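Local coordinates for protein prophenoloxidase b (Marsupenaeus japonicus, PDB 3WKY) that is the precursor of a crustacean hemolymph phenoloxidase, a type 3 copper protein of the hemocyanin family that probably oxidises phenols once activated, at residues 462-465 with 470-473; 146-151 with 473-478. One frame throughout, in Å; residues are numbered along the deposited sequence.

In the fold
Both contacts lie on strand 472-481, next to the edge strand 165-169 of the mixed sheet in the hemocyanin ig-like region, and their centres are about 13 Å apart. Along the chain, helix 145-160 comes first, in the copper-containing region; more than 300 residues later follow the loop 462-465 and then the strand, so contact 1 is a local turn-back and contact 2 a long-range one. V473 belongs to both: CG2 lies over the F463 ring, while CG1 reaches A151. They also touch directly, F463 CE1 lying 4.0 Å from A151 CB. Loop, helix and strand thus share one apolar seam joining the two regions, on the same side of the chain's centre.

Contact 1 (462-465 with 470-473); sequences DFRL and NITV. With NAG (2-acetamido-2-deoxy-beta-D-glucopyranose), chain H; NAG (2-acetamido-2-deoxy-beta-D-glucopyranose), chain C; EDO (1,2-ethanediol), chain L.
R464 and I471 come closest along the two backbones, their CA atoms 6.4 Å apart, where the loop 462-465 lies beside the lead-in to strand 472-481, with four residues between the two segments. No hydrogen bond links the two segments directly; side chains close the gap. F463 turns its ring to V473 with CG beside its own backbone N (chi1 -73°), and V473 CG2 sits over the middle of one face, 3.4 Å from the ring centroid, in a CH-pi contact. I471 CG2 lies 4.0 Å from F463 CB and also against R464 CG, the R464 and I471 side chains sliding past each other in opposite directions. Replacing F463 with an alanine would probably leave V473 CG2 without its aromatic cover and open a gap between loop and strand. An ethanediol, probably from the crystallisation liquor, spans the backbones: F463 N donates to its O1 at 3.2 Å in an almost straight bond (174°), and O1 makes a weak bond to I471 O. On the loop itself, D462 OD1 accepts from R464 N at 3.2 Å, met from above the carboxylate plane, while R464 NH1 lies 2.6 Å from D462 OD2 in a salt bridge. R464 NH2 also bonds R467 O, which ties the bent arginine to the loop that follows. N470 carries an N-linked sugar on ND2, and T472 OG1 accepts from N2 of a second glycan's sugar. The D462 carboxylate closes an Asx turn in a glycan-flanked loop that joins antiparallel strands 445-456 and 472-481 of the ig-like domain.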
loop_
_atom_site.group_PDB
_atom_site.type_symbol
_atom_site.label_atom_id
_atom_site.label_comp_id
_atom_site.label_asym_id
_atom_site.label_seq_id
_atom_site.Cartn_x
_atom_site.Cartn_y
_atom_site.Cartn_z
ATOM N N ASP A 462 -3.257 -49.973 -16.006
ATOM C CA ASP A 462 -2.647 -51.209 -16.476
ATOM C C ASP A 462 -1.208 -51.288 -15.988
ATOM O O ASP A 462 -0.328 -50.629 -16.539
ATOM C CB ASP A 462 -2.688 -51.257 -18.006
ATOM C CG ASP A 462 -2.367 -52.639 -18.561
ATOM O OD1 ASP A 462 -1.878 -53.498 -17.800
ATOM O OD2 ASP A 462 -2.601 -52.857 -19.768
ATOM N N PHE A 463 -0.961 -52.097 -14.966
ATOM C CA PHE A 463 0.377 -52.194 -14.383
ATOM C C PHE A 463 1.272 -53.251 -15.047
ATOM O O PHE A 463 2.413 -53.445 -14.626
ATOM C CB PHE A 463 0.293 -52.469 -12.883
ATOM C CG PHE A 463 -0.155 -51.285 -12.060
ATOM C CD1 PHE A 463 0.759 -50.324 -11.644
ATOM C CD2 PHE A 463 -1.482 -51.150 -11.678
ATOM C CE1 PHE A 463 0.355 -49.239 -10.869
ATOM C CE2 PHE A 463 -1.893 -50.070 -10.901
ATOM C CZ PHE A 463 -0.974 -49.116 -10.498
ATOM N N ARG A 464 0.757 -53.928 -16.072
ATOM C CA ARG A 464 1.543 -54.930 -16.798
ATOM C C ARG A 464 2.717 -54.307 -17.549
ATOM O O ARG A 464 2.594 -53.232 -18.140
ATOM C CB ARG A 464 0.666 -55.687 -17.800
ATOM C CG ARG A 464 -0.382 -56.598 -17.174
ATOM C CD ARG A 464 -1.712 -56.459 -17.895
ATOM N NE ARG A 464 -1.771 -57.137 -19.185
ATOM C CZ ARG A 464 -2.351 -56.641 -20.276
ATOM N NH1 ARG A 464 -2.908 -55.440 -20.260
ATOM N NH2 ARG A 464 -2.364 -57.349 -21.398
ATOM N N LEU A 465 3.856 -54.992 -17.526
ATOM C CA LEU A 465 4.982 -54.618 -18.373
ATOM C C LEU A 465 4.722 -55.134 -19.782
ATOM O O LEU A 465 4.871 -54.408 -20.768
ATOM C CB LEU A 465 6.277 -55.201 -17.819
ATOM C CG LEU A 465 6.802 -54.460 -16.592
ATOM C CD1 LEU A 465 7.934 -55.227 -15.924
ATOM C CD2 LEU A 465 7.263 -53.065 -16.993
ATOM N N ASN A 470 0.575 -61.035 -14.960
ATOM C CA ASN A 470 -0.576 -61.141 -14.080
ATOM C C ASN A 470 -0.273 -60.339 -12.820
ATOM O O ASN A 470 0.420 -60.817 -11.916
ATOM C CB ASN A 470 -0.819 -62.616 -13.747
ATOM C CG ASN A 470 -1.966 -62.830 -12.783
ATOM O OD1 ASN A 470 -2.886 -62.016 -12.693
ATOM N ND2 ASN A 470 -1.916 -63.949 -12.058
ATOM N N ILE A 471 -0.767 -59.104 -12.772
ATOM C CA ILE A 471 -0.448 -58.214 -11.661
ATOM C C ILE A 471 -1.662 -57.385 -11.234
ATOM O O ILE A 471 -2.397 -56.855 -12.072
ATOM C CB ILE A 471 0.758 -57.300 -12.005
ATOM C CG1 ILE A 471 1.129 -56.409 -10.817
ATOM C CG2 ILE A 471 0.471 -56.464 -13.241
ATOM C CD1 ILE A 471 1.480 -57.177 -9.553
ATOM N N THR A 472 -1.886 -57.327 -9.925
ATOM C CA THR A 472 -2.952 -56.516 -9.344
ATOM C C THR A 472 -2.353 -55.596 -8.290
ATOM O O THR A 472 -1.596 -56.048 -7.428
ATOM C CB THR A 472 -4.032 -57.391 -8.673
ATOM O OG1 THR A 472 -4.738 -58.137 -9.673
ATOM C CG2 THR A 472 -5.030 -56.527 -7.896
ATOM N N VAL A 473 -2.694 -54.312 -8.357
ATOM C CA VAL A 473 -2.189 -53.362 -7.381
ATOM C C VAL A 473 -3.336 -52.901 -6.504
ATOM O O VAL A 473 -4.293 -52.283 -6.984
ATOM C CB VAL A 473 -1.520 -52.150 -8.053
ATOM C CG1 VAL A 473 -1.117 -51.122 -7.007
ATOM C CG2 VAL A 473 -0.302 -52.599 -8.851
HETATM C C1 NAG H . -3.174 -64.269 -11.433
HETATM C C2 NAG H . -3.880 -65.571 -11.847
HETATM C C3 NAG H . -4.920 -66.121 -10.859
HETATM C C4 NAG H . -4.645 -65.737 -9.412
HETATM C C5 NAG H . -4.311 -64.254 -9.378
HETATM C C6 NAG H . -4.242 -63.682 -7.965
HETATM C C7 NAG H . -4.070 -65.819 -14.266
HETATM C C8 NAG H . -4.918 -65.596 -15.484
HETATM N N2 NAG H . -4.546 -65.342 -13.119
HETATM O O3 NAG H . -4.959 -67.527 -10.962
HETATM O O4 NAG H . -5.779 -66.006 -8.616
HETATM O O5 NAG H . -3.074 -64.107 -10.032
HETATM O O6 NAG H . -2.917 -63.716 -7.487
HETATM O O7 NAG H . -2.995 -66.412 -14.353
HETATM C C1 NAG C . -8.280 -56.432 -9.826
HETATM C C2 NAG C . -8.593 -57.931 -9.848
HETATM C C3 NAG C . -8.360 -58.501 -11.235
HETATM C C4 NAG C . -9.162 -57.743 -12.288
HETATM C C5 NAG C . -9.153 -56.219 -12.121
HETATM C C6 NAG C . -10.483 -55.685 -12.649
HETATM C C7 NAG C . -8.199 -59.259 -7.815
HETATM C C8 NAG C . -7.148 -59.802 -6.893
HETATM N N2 NAG C . -7.750 -58.652 -8.913
HETATM O O3 NAG C . -8.731 -59.864 -11.233
HETATM O O4 NAG C . -8.633 -58.057 -13.559
HETATM O O5 NAG C . -9.059 -55.748 -10.785
HETATM O O6 NAG C . -10.336 -55.082 -13.910
HETATM O O7 NAG C . -9.393 -59.378 -7.544
HETATM C C1 EDO L . -4.229 -53.748 -14.833
HETATM O O1 EDO L . -3.236 -54.076 -13.836
HETATM C C2 EDO L . -5.041 -54.954 -15.299
HETATM O O2 EDO L . -4.228 -55.779 -16.143
#

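Contact 2 (146-151 with 473-478)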
loop_
_atom_site.group_PDB
_atom_site.type_symbol
_atom_site.label_atom_id
_atom_site.label_comp_id
_atom_site.label_asym_id
_atom_site.label_seq_id
_atom_site.Cartn_x
_atom_site.Cartn_y
_atom_site.Cartn_z
ATOM N N PHE A 146 3.312 -39.620 -5.746
ATOM C CA PHE A 146 4.403 -40.460 -5.277
ATOM C C PHE A 146 3.953 -41.890 -4.987
ATOM O O PHE A 146 4.727 -42.827 -5.174
ATOM C CB PHE A 146 5.163 -39.817 -4.101
ATOM C CG PHE A 146 4.484 -39.946 -2.757
ATOM C CD1 PHE A 146 3.472 -39.080 -2.383
ATOM C CD2 PHE A 146 4.910 -40.895 -1.845
ATOM C CE1 PHE A 146 2.869 -39.177 -1.140
ATOM C CE2 PHE A 146 4.317 -40.997 -0.599
ATOM C CZ PHE A 146 3.288 -40.139 -0.251
ATOM N N ILE A 147 2.702 -42.057 -4.573
ATOM C CA ILE A 147 2.161 -43.382 -4.294
ATOM C C ILE A 147 1.892 -44.177 -5.572
ATOM O O ILE A 147 2.196 -45.372 -5.646
ATOM C CB ILE A 147 0.894 -43.284 -3.451
ATOM C CG1 ILE A 147 1.235 -42.627 -2.120
ATOM C CG2 ILE A 147 0.305 -44.673 -3.188
ATOM C CD1 ILE A 147 2.214 -43.455 -1.310
ATOM N N ILE A 148 1.316 -43.519 -6.573
ATOM C CA ILE A 148 1.142 -44.146 -7.878
ATOM C C ILE A 148 2.509 -44.550 -8.461
ATOM O O ILE A 148 2.659 -45.649 -8.998
ATOM C CB ILE A 148 0.377 -43.228 -8.853
ATOM C CG1 ILE A 148 -1.041 -42.950 -8.335
ATOM C CG2 ILE A 148 0.360 -43.815 -10.267
ATOM C CD1 ILE A 148 -1.953 -44.185 -8.250
ATOM N N ASN A 149 3.501 -43.671 -8.337
ATOM C CA ASN A 149 4.837 -43.984 -8.837
ATOM C C ASN A 149 5.485 -45.121 -8.046
ATOM O O ASN A 149 6.158 -45.984 -8.626
ATOM C CB ASN A 149 5.725 -42.738 -8.859
ATOM C CG ASN A 149 5.250 -41.707 -9.861
ATOM O OD1 ASN A 149 4.532 -42.034 -10.805
ATOM N ND2 ASN A 149 5.650 -40.456 -9.664
ATOM N N LYS A 150 5.258 -45.142 -6.737
ATOM C CA LYS A 150 5.747 -46.227 -5.890
ATOM C C LYS A 150 5.081 -47.551 -6.267
ATOM O O LYS A 150 5.727 -48.597 -6.260
ATOM C CB LYS A 150 5.505 -45.918 -4.413
ATOM C CG LYS A 150 5.934 -47.029 -3.470
ATOM C CD LYS A 150 5.735 -46.640 -2.011
ATOM C CE LYS A 150 6.312 -47.701 -1.074
ATOM N NZ LYS A 150 6.272 -47.282 0.362
ATOM N N ALA A 151 3.794 -47.500 -6.601
ATOM C CA ALA A 151 3.066 -48.688 -7.040
ATOM C C ALA A 151 3.614 -49.288 -8.350
ATOM O O ALA A 151 3.681 -50.511 -8.488
ATOM C CB ALA A 151 1.572 -48.390 -7.168
ATOM N N VAL A 473 -2.694 -54.312 -8.357
ATOM C CA VAL A 473 -2.189 -53.362 -7.381
ATOM C C VAL A 473 -3.336 -52.901 -6.504
ATOM O O VAL A 473 -4.293 -52.283 -6.984
ATOM C CB VAL A 473 -1.520 -52.150 -8.053
ATOM C CG1 VAL A 473 -1.117 -51.122 -7.007
ATOM C CG2 VAL A 473 -0.302 -52.599 -8.851
ATOM N N HIS A 474 -3.246 -53.232 -5.223
ATOM C CA HIS A 474 -4.229 -52.783 -4.251
ATOM C C HIS A 474 -3.724 -51.490 -3.629
ATOM O O HIS A 474 -2.517 -51.330 -3.409
ATOM C CB HIS A 474 -4.438 -53.844 -3.169
ATOM C CG HIS A 474 -5.005 -55.130 -3.688
ATOM N ND1 HIS A 474 -6.325 -55.261 -4.062
ATOM C CD2 HIS A 474 -4.433 -56.341 -3.890
ATOM C CE1 HIS A 474 -6.542 -56.498 -4.478
ATOM N NE2 HIS A 474 -5.410 -57.173 -4.382
ATOM N N ILE A 475 -4.643 -50.563 -3.361
ATOM C CA ILE A 475 -4.273 -49.299 -2.729
ATOM C C ILE A 475 -5.038 -49.137 -1.428
ATOM O O ILE A 475 -6.272 -49.184 -1.410
ATOM C CB ILE A 475 -4.536 -48.096 -3.649
ATOM C CG1 ILE A 475 -3.687 -48.215 -4.918
ATOM C CG2 ILE A 475 -4.229 -46.785 -2.910
ATOM C CD1 ILE A 475 -3.978 -47.157 -5.969
ATOM N N LYS A 476 -4.294 -48.937 -0.346
ATOM C CA LYS A 476 -4.868 -48.898 0.988
ATOM C C LYS A 476 -4.644 -47.529 1.613
ATOM O O LYS A 476 -3.579 -46.935 1.458
ATOM C CB LYS A 476 -4.226 -49.985 1.848
ATOM C CG LYS A 476 -4.567 -49.913 3.331
ATOM C CD LYS A 476 -3.939 -51.080 4.085
ATOM C CE LYS A 476 -3.849 -50.777 5.567
ATOM N NZ LYS A 476 -3.518 -51.994 6.354
ATOM N N SER A 477 -5.654 -47.015 2.302
ATOM C CA SER A 477 -5.522 -45.727 2.970
ATOM C C SER A 477 -6.557 -45.614 4.075
ATOM O O SER A 477 -7.463 -46.446 4.180
ATOM C CB SER A 477 -5.673 -44.575 1.974
ATOM O OG SER A 477 -6.929 -44.632 1.315
ATOM N N ASN A 478 -6.415 -44.584 4.899
ATOM C CA ASN A 478 -7.284 -44.407 6.059
ATOM C C ASN A 478 -8.445 -43.468 5.773
ATOM O O ASN A 478 -8.300 -42.498 5.029
ATOM C CB ASN A 478 -6.469 -43.889 7.242
ATOM C CG ASN A 478 -5.461 -44.906 7.732
ATOM O OD1 ASN A 478 -5.809 -46.055 8.002
ATOM N ND2 ASN A 478 -4.201 -44.494 7.831
#
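A151 CB and V473 CG1 meet at 3.8 Å, the closest approach between helix 145-160 and strand 472-481 within these two segments. CG1 is the valine branch that does this, and A151 aims its methyl at the strand. One helical turn earlier, I148 reaches I475 with the ends of both chains, CD1 to CD1 at 4.3 Å. I148 bends back at both torsions (chi1 -63°, chi2 -64°), which swings CD1 nearer the strand although its CB does not point there. I475 has an extended end (chi2 174°) that lets its CD1 meet I148 CD1. All four residues are buried, and the interface is purely apolar, with no hydrogen bond crossing it. The helix is held by its own backbone bonds, among them A151 N to I147 O at 2.8 Å, and places I148 and A151 about one turn apart. V473 and I475, two residues apart on the strand, both point at the helix, while H474 between them turns away and bonds E165 through NE2. The strand is anchored on both flanks: H474 pairs through the backbone with V166 and V168 of parallel strand 165-169, K476 with V168, and I475 with F455 of antiparallel strand 445-456. Helix 145-160 lies against this edge region of the sheet, I147 resting on V168; within the sheet V473 touches V166.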